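Local coordinates for cytochrome C2 (Rhodobacter sphaeroides, PDB 1CXC), which carries electrons through its heme c to the photo-oxidized bacteriochlorophyll in the photophosphorylation pathway of purple bacteria, and may also serve respiration, at residues Gly49-Ala52 / Gly56-Glu59; Phe12-Thr17 / Met100-Lys105. All coordinates share one frame; numbering follows the deposited sequence.

Contact 1: residues Gly49-Ala52 / Gly56-Glu59. With HEC (heme c), chain B.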
ATOM      1  N   GLY A  49       7.904   2.417   3.989  1.00 15.00           N
ATOM      2  CA  GLY A  49       8.618   3.682   4.071  1.00 12.70           C
ATOM      3  C   GLY A  49       9.947   3.656   3.362  1.00 12.06           C
ATOM      4  O   GLY A  49      10.750   4.546   3.575  1.00 13.23           O
ATOM      5  N   THR A  50      10.064   2.913   2.278  1.00 10.79           N
ATOM      6  CA  THR A  50      11.346   2.861   1.611  1.00 12.87           C
ATOM      7  C   THR A  50      11.312   3.082   0.102  1.00 14.15           C
ATOM      8  O   THR A  50      12.355   2.953  -0.523  1.00 16.52           O
ATOM      9  CB  THR A  50      12.113   1.545   1.920  1.00 12.29           C
ATOM     10  OG1 THR A  50      11.409   0.493   1.312  1.00 16.56           O
ATOM     11  CG2 THR A  50      12.265   1.260   3.406  1.00 13.27           C
ATOM     12  N   GLN A  51      10.158   3.314  -0.556  1.00 14.85           N
ATOM     13  CA  GLN A  51      10.208   3.533  -2.009  1.00 14.34           C
ATOM     14  C   GLN A  51      11.203   4.656  -2.290  1.00 15.35           C
ATOM     15  O   GLN A  51      11.071   5.752  -1.744  1.00 15.17           O
ATOM     16  CB  GLN A  51       8.806   3.885  -2.513  1.00 15.20           C
ATOM     17  CG  GLN A  51       8.735   4.371  -3.956  1.00 17.12           C
ATOM     18  CD  GLN A  51       8.914   3.238  -4.937  1.00 17.89           C
ATOM     19  OE1 GLN A  51       8.953   2.066  -4.533  1.00 20.42           O
ATOM     20  NE2 GLN A  51       9.107   3.541  -6.226  1.00 16.26           N
ATOM     21  N   ALA A  52      12.232   4.419  -3.118  1.00 13.63           N
ATOM     22  CA  ALA A  52      13.278   5.422  -3.298  1.00 15.78           C
ATOM     23  C   ALA A  52      12.894   6.786  -3.868  1.00 16.56           C
ATOM     24  O   ALA A  52      13.387   7.830  -3.425  1.00 15.80           O
ATOM     25  CB  ALA A  52      14.389   4.858  -4.177  1.00 16.03           C
ATOM     26  N   GLY A  56       7.467  11.781   0.327  1.00 29.49           N
ATOM     27  CA  GLY A  56       6.448  12.234   1.264  1.00 26.22           C
ATOM     28  C   GLY A  56       6.056  11.282   2.394  1.00 23.82           C
ATOM     29  O   GLY A  56       4.972  11.428   2.980  1.00 24.02           O
ATOM     30  N   TYR A  57       6.924  10.365   2.842  1.00 20.87           N
ATOM     31  CA  TYR A  57       6.500   9.493   3.937  1.00 17.90           C
ATOM     32  C   TYR A  57       6.425  10.224   5.270  1.00 18.42           C
ATOM     33  O   TYR A  57       7.207  11.142   5.546  1.00 19.13           O
ATOM     34  CB  TYR A  57       7.451   8.317   4.124  1.00 14.60           C
ATOM     35  CG  TYR A  57       7.364   7.271   3.042  1.00 13.94           C
ATOM     36  CD1 TYR A  57       6.231   6.481   2.900  1.00 11.30           C
ATOM     37  CD2 TYR A  57       8.465   7.079   2.236  1.00 10.35           C
ATOM     38  CE1 TYR A  57       6.237   5.488   1.932  1.00 11.76           C
ATOM     39  CE2 TYR A  57       8.473   6.093   1.278  1.00 11.26           C
ATOM     40  CZ  TYR A  57       7.363   5.301   1.146  1.00  9.17           C
ATOM     41  OH  TYR A  57       7.432   4.247   0.284  1.00 11.64           O
ATOM     42  N   GLY A  58       5.492   9.820   6.127  1.00 17.44           N
ATOM     43  CA  GLY A  58       5.382  10.416   7.434  1.00 20.38           C
ATOM     44  C   GLY A  58       6.355   9.712   8.377  1.00 22.68           C
ATOM     45  O   GLY A  58       6.871   8.624   8.095  1.00 19.87           O
ATOM     46  N   GLU A  59       6.561  10.254   9.572  1.00 26.57           N
ATOM     47  CA  GLU A  59       7.498   9.637  10.487  1.00 30.84           C
ATOM     48  C   GLU A  59       6.956   8.353  11.082  1.00 28.12           C
ATOM     49  O   GLU A  59       7.695   7.388  11.261  1.00 27.20           O
ATOM     50  CB  GLU A  59       7.880  10.632  11.572  1.00 39.29           C
ATOM     51  CG  GLU A  59       8.384  11.948  10.985  1.00 53.83           C
ATOM     52  CD  GLU A  59       9.373  11.787   9.829  1.00 61.58           C
ATOM     53  OE1 GLU A  59      10.302  10.991   9.956  1.00 68.44           O
ATOM     54  OE2 GLU A  59       9.303  12.556   8.867  1.00 67.61           O
TER
HETATM   55 FE   HEC B 125      -2.172   4.741   0.040  1.00 12.12          FE
HETATM   56  CHA HEC B 125       0.890   4.747   1.479  1.00 10.23           C
HETATM   57  CHB HEC B 125      -2.036   1.354  -0.289  1.00  9.29           C
HETATM   58  CHC HEC B 125      -5.348   4.733  -1.248  1.00 11.47           C
HETATM   59  CHD HEC B 125      -2.217   8.163   0.064  1.00 10.59           C
HETATM   60  NA  HEC B 125      -0.874   3.334   0.527  1.00  7.33           N
HETATM   61  C1A HEC B 125       0.357   3.516   1.139  1.00  9.03           C
HETATM   62  C2A HEC B 125       1.015   2.241   1.366  1.00  9.51           C
HETATM   63  C3A HEC B 125       0.186   1.280   0.897  1.00  7.83           C
HETATM   64  C4A HEC B 125      -0.968   1.973   0.348  1.00  8.84           C
HETATM   65  CMA HEC B 125       0.397  -0.221   1.036  1.00  8.08           C
HETATM   66  CAA HEC B 125       2.409   2.012   1.932  1.00 11.47           C
HETATM   67  CBA HEC B 125       3.403   1.774   0.806  1.00 12.62           C
HETATM   68  CGA HEC B 125       4.872   1.888   1.181  1.00  9.44           C
HETATM   69  O1A HEC B 125       5.623   2.431   0.398  1.00 10.67           O
HETATM   70  O2A HEC B 125       5.206   1.609   2.328  1.00 14.06           O
HETATM   71  NB  HEC B 125      -3.418   3.355  -0.601  1.00 11.38           N
HETATM   72  C1B HEC B 125      -3.167   1.998  -0.745  1.00 10.87           C
HETATM   73  C2B HEC B 125      -4.294   1.320  -1.362  1.00 12.48           C
HETATM   74  C3B HEC B 125      -5.280   2.249  -1.570  1.00 12.97           C
HETATM   75  C4B HEC B 125      -4.715   3.511  -1.106  1.00 11.64           C
HETATM   76  CMB HEC B 125      -4.354  -0.174  -1.705  1.00 11.48           C
HETATM   77  CAB HEC B 125      -6.594   2.002  -2.060  1.00  8.25           C
HETATM   78  CBB HEC B 125      -7.562   1.167  -1.332  1.00 10.12           C
HETATM   79  NC  HEC B 125      -3.501   6.142  -0.436  1.00 10.26           N
HETATM   80  C1C HEC B 125      -4.781   5.954  -0.947  1.00 11.50           C
HETATM   81  C2C HEC B 125      -5.406   7.224  -1.260  1.00 10.86           C
HETATM   82  C3C HEC B 125      -4.529   8.187  -0.892  1.00 12.39           C
HETATM   83  C4C HEC B 125      -3.347   7.510  -0.397  1.00 11.21           C
HETATM   84  CMC HEC B 125      -6.689   7.417  -2.055  1.00 10.87           C
HETATM   85  CAC HEC B 125      -4.700   9.562  -1.010  1.00 11.81           C
HETATM   86  CBC HEC B 125      -5.822  10.272  -0.414  1.00 14.61           C
HETATM   87  ND  HEC B 125      -0.935   6.138   0.620  1.00 11.95           N
HETATM   88  C1D HEC B 125      -1.091   7.521   0.554  1.00 11.61           C
HETATM   89  C2D HEC B 125       0.032   8.205   1.158  1.00 11.94           C
HETATM   90  C3D HEC B 125       0.873   7.252   1.618  1.00 11.04           C
HETATM   91  C4D HEC B 125       0.286   5.976   1.257  1.00 11.24           C
HETATM   92  CMD HEC B 125       0.219   9.715   1.293  1.00  9.92           C
HETATM   93  CAD HEC B 125       2.021   7.471   2.592  1.00 12.69           C
HETATM   94  CBD HEC B 125       1.622   7.077   4.013  1.00 15.01           C
HETATM   95  CGD HEC B 125       2.462   7.731   5.121  1.00 17.08           C
HETATM   96  O1D HEC B 125       2.054   7.667   6.271  1.00 17.28           O
HETATM   97  O2D HEC B 125       3.636   7.974   4.897  1.00 16.67           O

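Contact 2: residues Phe12-Thr17 / Met100-Lys105. With HEC (heme c), chain B.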
ATOM      1  N   PHE A  12      -9.267  -1.337  -7.215  1.00 13.23           N
ATOM      2  CA  PHE A  12      -8.070  -0.503  -7.168  1.00 13.64           C
ATOM      3  C   PHE A  12      -8.289   0.887  -7.777  1.00 14.67           C
ATOM      4  O   PHE A  12      -7.520   1.830  -7.571  1.00 11.61           O
ATOM      5  CB  PHE A  12      -6.921  -1.221  -7.878  1.00 13.67           C
ATOM      6  CG  PHE A  12      -5.569  -0.553  -7.684  1.00 13.39           C
ATOM      7  CD1 PHE A  12      -4.964  -0.586  -6.439  1.00 13.19           C
ATOM      8  CD2 PHE A  12      -5.015   0.182  -8.707  1.00 13.62           C
ATOM      9  CE1 PHE A  12      -3.811   0.142  -6.218  1.00 14.27           C
ATOM     10  CE2 PHE A  12      -3.869   0.916  -8.485  1.00 16.54           C
ATOM     11  CZ  PHE A  12      -3.266   0.900  -7.240  1.00 16.56           C
ATOM     12  N   ASN A  13      -9.396   1.093  -8.491  1.00 18.21           N
ATOM     13  CA  ASN A  13      -9.626   2.414  -9.044  1.00 19.50           C
ATOM     14  C   ASN A  13      -9.686   3.415  -7.929  1.00 17.64           C
ATOM     15  O   ASN A  13      -9.348   4.560  -8.136  1.00 18.35           O
ATOM     16  CB  ASN A  13     -10.954   2.512  -9.770  1.00 23.21           C
ATOM     17  CG  ASN A  13     -11.102   1.578 -10.955  1.00 27.01           C
ATOM     18  OD1 ASN A  13     -12.187   1.037 -11.178  1.00 30.55           O
ATOM     19  ND2 ASN A  13     -10.048   1.365 -11.748  1.00 29.14           N
ATOM     20  N   GLN A  14     -10.241   3.058  -6.771  1.00 17.89           N
ATOM     21  CA  GLN A  14     -10.323   4.020  -5.677  1.00 19.86           C
ATOM     22  C   GLN A  14      -8.961   4.552  -5.267  1.00 19.50           C
ATOM     23  O   GLN A  14      -8.851   5.609  -4.648  1.00 21.85           O
ATOM     24  CB  GLN A  14     -10.934   3.421  -4.424  1.00 24.05           C
ATOM     25  CG  GLN A  14     -11.576   2.055  -4.574  1.00 33.25           C
ATOM     26  CD  GLN A  14     -12.495   1.730  -3.403  1.00 36.29           C
ATOM     27  OE1 GLN A  14     -12.899   2.611  -2.641  1.00 37.56           O
ATOM     28  NE2 GLN A  14     -12.853   0.462  -3.227  1.00 37.45           N
ATOM     29  N   CYS A  15      -7.962   3.690  -5.325  1.00 15.13           N
ATOM     30  CA  CYS A  15      -6.609   4.053  -4.947  1.00 14.22           C
ATOM     31  C   CYS A  15      -5.909   4.941  -5.963  1.00 13.72           C
ATOM     32  O   CYS A  15      -4.976   5.648  -5.605  1.00 11.68           O
ATOM     33  CB  CYS A  15      -5.766   2.783  -4.812  1.00 11.06           C
ATOM     34  SG  CYS A  15      -6.560   1.406  -3.957  1.00 12.20           S
ATOM     35  N   GLN A  16      -6.406   5.001  -7.211  1.00 13.37           N
ATOM     36  CA  GLN A  16      -5.736   5.770  -8.236  1.00 15.02           C
ATOM     37  C   GLN A  16      -5.803   7.278  -8.049  1.00 14.76           C
ATOM     38  O   GLN A  16      -5.177   8.035  -8.781  1.00 16.25           O
ATOM     39  CB  GLN A  16      -6.266   5.339  -9.598  1.00 18.14           C
ATOM     40  CG  GLN A  16      -5.768   3.951  -9.944  1.00 21.76           C
ATOM     41  CD  GLN A  16      -6.218   3.469 -11.315  1.00 27.73           C
ATOM     42  OE1 GLN A  16      -6.602   2.314 -11.504  1.00 29.61           O
ATOM     43  NE2 GLN A  16      -6.176   4.329 -12.323  1.00 26.30           N
ATOM     44  N   THR A  17      -6.599   7.740  -7.094  1.00 15.54           N
ATOM     45  CA  THR A  17      -6.662   9.146  -6.796  1.00 15.98           C
ATOM     46  C   THR A  17      -5.319   9.591  -6.252  1.00 15.59           C
ATOM     47  O   THR A  17      -4.920  10.756  -6.358  1.00 13.82           O
ATOM     48  CB  THR A  17      -7.672   9.363  -5.689  1.00 17.17           C
ATOM     49  OG1 THR A  17      -8.888   8.882  -6.206  1.00 22.20           O
ATOM     50  CG2 THR A  17      -7.798  10.820  -5.326  1.00 20.61           C
ATOM     51  N   MET A 100      -1.740   8.929   4.878  1.00 15.72           N
ATOM     52  CA  MET A 100      -2.782   8.420   3.996  1.00 13.96           C
ATOM     53  C   MET A 100      -4.113   8.651   4.639  1.00 15.92           C
ATOM     54  O   MET A 100      -4.466   7.956   5.582  1.00 15.84           O
ATOM     55  CB  MET A 100      -2.580   6.924   3.751  1.00 13.64           C
ATOM     56  CG  MET A 100      -3.620   6.208   2.891  1.00  8.91           C
ATOM     57  SD  MET A 100      -3.040   4.612   2.228  1.00 11.25           S
ATOM     58  CE  MET A 100      -4.549   3.727   2.281  1.00  7.43           C
ATOM     59  N   THR A 101      -4.936   9.501   4.042  1.00 17.35           N
ATOM     60  CA  THR A 101      -6.212   9.789   4.665  1.00 20.56           C
ATOM     61  C   THR A 101      -7.399   9.048   4.068  1.00 21.81           C
ATOM     62  O   THR A 101      -8.461   9.062   4.687  1.00 26.48           O
ATOM     63  CB  THR A 101      -6.478  11.292   4.646  1.00 18.49           C
ATOM     64  OG1 THR A 101      -6.449  11.659   3.289  1.00 19.18           O
ATOM     65  CG2 THR A 101      -5.412  12.065   5.396  1.00 19.82           C
ATOM     66  N   PHE A 102      -7.125   7.973   3.352  1.00 21.14           N
ATOM     67  CA  PHE A 102      -8.206   7.188   2.782  1.00 21.36           C
ATOM     68  C   PHE A 102      -8.364   5.887   3.544  1.00 20.98           C
ATOM     69  O   PHE A 102      -7.386   5.420   4.098  1.00 20.34           O
ATOM     70  CB  PHE A 102      -7.903   6.845   1.321  1.00 20.58           C
ATOM     71  CG  PHE A 102      -8.887   5.868   0.668  1.00 19.97           C
ATOM     72  CD1 PHE A 102     -10.029   6.350   0.052  1.00 21.96           C
ATOM     73  CD2 PHE A 102      -8.640   4.507   0.663  1.00 19.78           C
ATOM     74  CE1 PHE A 102     -10.912   5.482  -0.576  1.00 20.13           C
ATOM     75  CE2 PHE A 102      -9.525   3.647   0.047  1.00 18.83           C
ATOM     76  CZ  PHE A 102     -10.654   4.131  -0.582  1.00 22.46           C
ATOM     77  N   LYS A 103      -9.591   5.516   3.913  1.00 19.87           N
ATOM     78  CA  LYS A 103      -9.823   4.252   4.580  1.00 20.02           C
ATOM     79  C   LYS A 103     -10.696   3.369   3.687  1.00 20.91           C
ATOM     80  O   LYS A 103     -11.831   3.746   3.360  1.00 20.05           O
ATOM     81  CB  LYS A 103     -10.585   4.436   5.886  1.00 20.94           C
ATOM     82  CG  LYS A 103      -9.802   5.162   6.958  1.00 23.41           C
ATOM     83  CD  LYS A 103     -10.671   5.272   8.193  1.00 27.14           C
ATOM     84  CE  LYS A 103      -9.939   6.018   9.289  1.00 32.32           C
ATOM     85  NZ  LYS A 103     -10.770   6.100  10.477  1.00 34.38           N
ATOM     86  N   LEU A 104     -10.267   2.126   3.434  1.00 18.19           N
ATOM     87  CA  LEU A 104     -11.036   1.191   2.630  1.00 19.46           C
ATOM     88  C   LEU A 104     -12.039   0.553   3.562  1.00 20.65           C
ATOM     89  O   LEU A 104     -11.640  -0.168   4.465  1.00 21.52           O
ATOM     90  CB  LEU A 104     -10.106   0.124   2.073  1.00 20.09           C
ATOM     91  CG  LEU A 104     -10.646  -0.787   0.986  1.00 19.32           C
ATOM     92  CD1 LEU A 104     -11.050   0.046  -0.214  1.00 18.75           C
ATOM     93  CD2 LEU A 104      -9.608  -1.821   0.580  1.00 18.63           C
ATOM     94  N   LYS A 105     -13.353   0.685   3.326  1.00 23.91           N
ATOM     95  CA  LYS A 105     -14.310   0.134   4.289  1.00 26.02           C
ATOM     96  C   LYS A 105     -14.554  -1.344   4.180  1.00 25.49           C
ATOM     97  O   LYS A 105     -14.835  -1.964   5.188  1.00 26.50           O
ATOM     98  CB  LYS A 105     -15.691   0.794   4.239  1.00 30.39           C
ATOM     99  CG  LYS A 105     -15.765   2.111   3.478  1.00 37.59           C
ATOM    100  CD  LYS A 105     -15.150   3.244   4.289  1.00 39.53           C
TER
HETATM  101 FE   HEC B 125      -2.172   4.741   0.040  1.00 12.12          FE
HETATM  102  CHA HEC B 125       0.890   4.747   1.479  1.00 10.23           C
HETATM  103  CHB HEC B 125      -2.036   1.354  -0.289  1.00  9.29           C
HETATM  104  CHC HEC B 125      -5.348   4.733  -1.248  1.00 11.47           C
HETATM  105  CHD HEC B 125      -2.217   8.163   0.064  1.00 10.59           C
HETATM  106  NA  HEC B 125      -0.874   3.334   0.527  1.00  7.33           N
HETATM  107  C1A HEC B 125       0.357   3.516   1.139  1.00  9.03           C
HETATM  108  C2A HEC B 125       1.015   2.241   1.366  1.00  9.51           C
HETATM  109  C3A HEC B 125       0.186   1.280   0.897  1.00  7.83           C
HETATM  110  C4A HEC B 125      -0.968   1.973   0.348  1.00  8.84           C
HETATM  111  CMA HEC B 125       0.397  -0.221   1.036  1.00  8.08           C
HETATM  112  CAA HEC B 125       2.409   2.012   1.932  1.00 11.47           C
HETATM  113  CBA HEC B 125       3.403   1.774   0.806  1.00 12.62           C
HETATM  114  CGA HEC B 125       4.872   1.888   1.181  1.00  9.44           C
HETATM  115  O1A HEC B 125       5.623   2.431   0.398  1.00 10.67           O
HETATM  116  O2A HEC B 125       5.206   1.609   2.328  1.00 14.06           O
HETATM  117  NB  HEC B 125      -3.418   3.355  -0.601  1.00 11.38           N
HETATM  118  C1B HEC B 125      -3.167   1.998  -0.745  1.00 10.87           C
HETATM  119  C2B HEC B 125      -4.294   1.320  -1.362  1.00 12.48           C
HETATM  120  C3B HEC B 125      -5.280   2.249  -1.570  1.00 12.97           C
HETATM  121  C4B HEC B 125      -4.715   3.511  -1.106  1.00 11.64           C
HETATM  122  CMB HEC B 125      -4.354  -0.174  -1.705  1.00 11.48           C
HETATM  123  CAB HEC B 125      -6.594   2.002  -2.060  1.00  8.25           C
HETATM  124  CBB HEC B 125      -7.562   1.167  -1.332  1.00 10.12           C
HETATM  125  NC  HEC B 125      -3.501   6.142  -0.436  1.00 10.26           N
HETATM  126  C1C HEC B 125      -4.781   5.954  -0.947  1.00 11.50           C
HETATM  127  C2C HEC B 125      -5.406   7.224  -1.260  1.00 10.86           C
HETATM  128  C3C HEC B 125      -4.529   8.187  -0.892  1.00 12.39           C
HETATM  129  C4C HEC B 125      -3.347   7.510  -0.397  1.00 11.21           C
HETATM  130  CMC HEC B 125      -6.689   7.417  -2.055  1.00 10.87           C
HETATM  131  CAC HEC B 125      -4.700   9.562  -1.010  1.00 11.81           C
HETATM  132  CBC HEC B 125      -5.822  10.272  -0.414  1.00 14.61           C
HETATM  133  ND  HEC B 125      -0.935   6.138   0.620  1.00 11.95           N
HETATM  134  C1D HEC B 125      -1.091   7.521   0.554  1.00 11.61           C
HETATM  135  C2D HEC B 125       0.032   8.205   1.158  1.00 11.94           C
HETATM  136  C3D HEC B 125       0.873   7.252   1.618  1.00 11.04           C
HETATM  137  C4D HEC B 125       0.286   5.976   1.257  1.00 11.24           C
HETATM  138  CMD HEC B 125       0.219   9.715   1.293  1.00  9.92           C
HETATM  139  CAD HEC B 125       2.021   7.471   2.592  1.00 12.69           C
HETATM  140  CBD HEC B 125       1.622   7.077   4.013  1.00 15.01           C
HETATM  141  CGD HEC B 125       2.462   7.731   5.121  1.00 17.08           C
HETATM  142  O1D HEC B 125       2.054   7.667   6.271  1.00 17.28           O
HETATM  143  O2D HEC B 125       3.636   7.974   4.897  1.00 16.67           O

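Contact 1: residues Gly49-Ala52 / Gly56-Glu59
Gly49 CA sits over the centre of one face of the Tyr57 ring, 3.5 Å from the centroid and 8° off the ring normal, a CH-pi contact. Beyond it, the chain of 49-52 follows the ring towards its phenol end, where Gln51 N donates a hydrogen bond of 3.0 Å to Tyr57 OH, moderately bent at 150°. The CB of Gln51 also closes on that oxygen. Tyr57 OH in turn donates to O1A of a heme propionate at 2.6 Å, a short bond, so the hydroxyl is both acceptor and donor and its rotation is fixed from two sides.

The other oxygen of the same carboxylate, O2A, takes a longer but nearly straight bond from Gly49 N, 3.3 Å. Both segments therefore grip one propionate, and each uses a separate oxygen. Next along the chain, Gly58 N reaches the second propionate, binding O2D at 2.9 Å just before helix 59-66 begins.

Tyr57 is positioned by chi1 of -72°, which sets CG anti to its carbonyl carbon and directs the buried ring at the 49-52 backbone. Phe54 meets this ring edge-to-face, and Pro38 touches it as well. The polar end of Gln51 leads off elsewhere, its NE2 bonding to Asp53 OD1. Lys99 N, Trp71 NE1 and Arg46 NH1 supply further hydrogen bonds to the heme. Together these donors form the propionate-binding side of the heme pocket in the class I cytochrome c fold.

Contact 2: residues Phe12-Thr17 / Met100-Lys105
Gln14 meets Phe102 and Leu104 beside the CXXCH heme-attachment motif, whose first cysteine is Cys15, in the class I cytochrome c fold. Two heme bonds frame the contact. Cys15 SG is joined covalently to the thioether carbon CAB at 2.0 Å, and the heme iron is bound by Met100 SD at 2.4 Å and, as the other axial ligand, by His19 NE2. Met100 CG lies anti to the backbone N (chi1 178°), and the bend at chi3 lays CE over the porphyrin, 3.1 Å from NB.

Nonpolar packing follows. Phe102 CE2 comes 3.5 Å from CBB, the end carbon of the thioether-bearing arm, while its CB rests near the ring methyl CMC. Leu104 CD1 approaches the same CBB at 3.8 Å; its side chain also touches Val80 of helix 73-81 and Ala110 and Ile113 of helix 107-120.

Between the segments themselves there are van der Waals contacts and no hydrogen bond. The Gln14 chain, extended beyond CG, crosses both partners at about a right angle, and NE2 comes 3.5 Å from Leu104 CD1. With the amide and ring planes 84° apart, Gln14 OE1 lies in the plane of the Phe102 ring, at its edge, 3.4 Å from Phe102 CZ.

In the fold
From the N terminus, helix 5-11 leads into 12-17, the first half of contact 2, whose loop closes only when the chain returns at 100-105, with 82 residues between. Strands 21-22 and 28-30 follow inside that loop, and then contact 1 closes a far shorter one, just three residues separating 49-52 from 56-59 before helix 59-66. Contact 1 is thus nested in contact 2. Helices 73-81 and 83-91 come next, a loop then leads to 100-105, and helix 107-120 follows. The two contacts do not touch: their centres are 18 Å apart and their nearest atoms about 7 Å. Heme c bridges them, contact 1 at its propionates, contact 2 at its iron and thioether side.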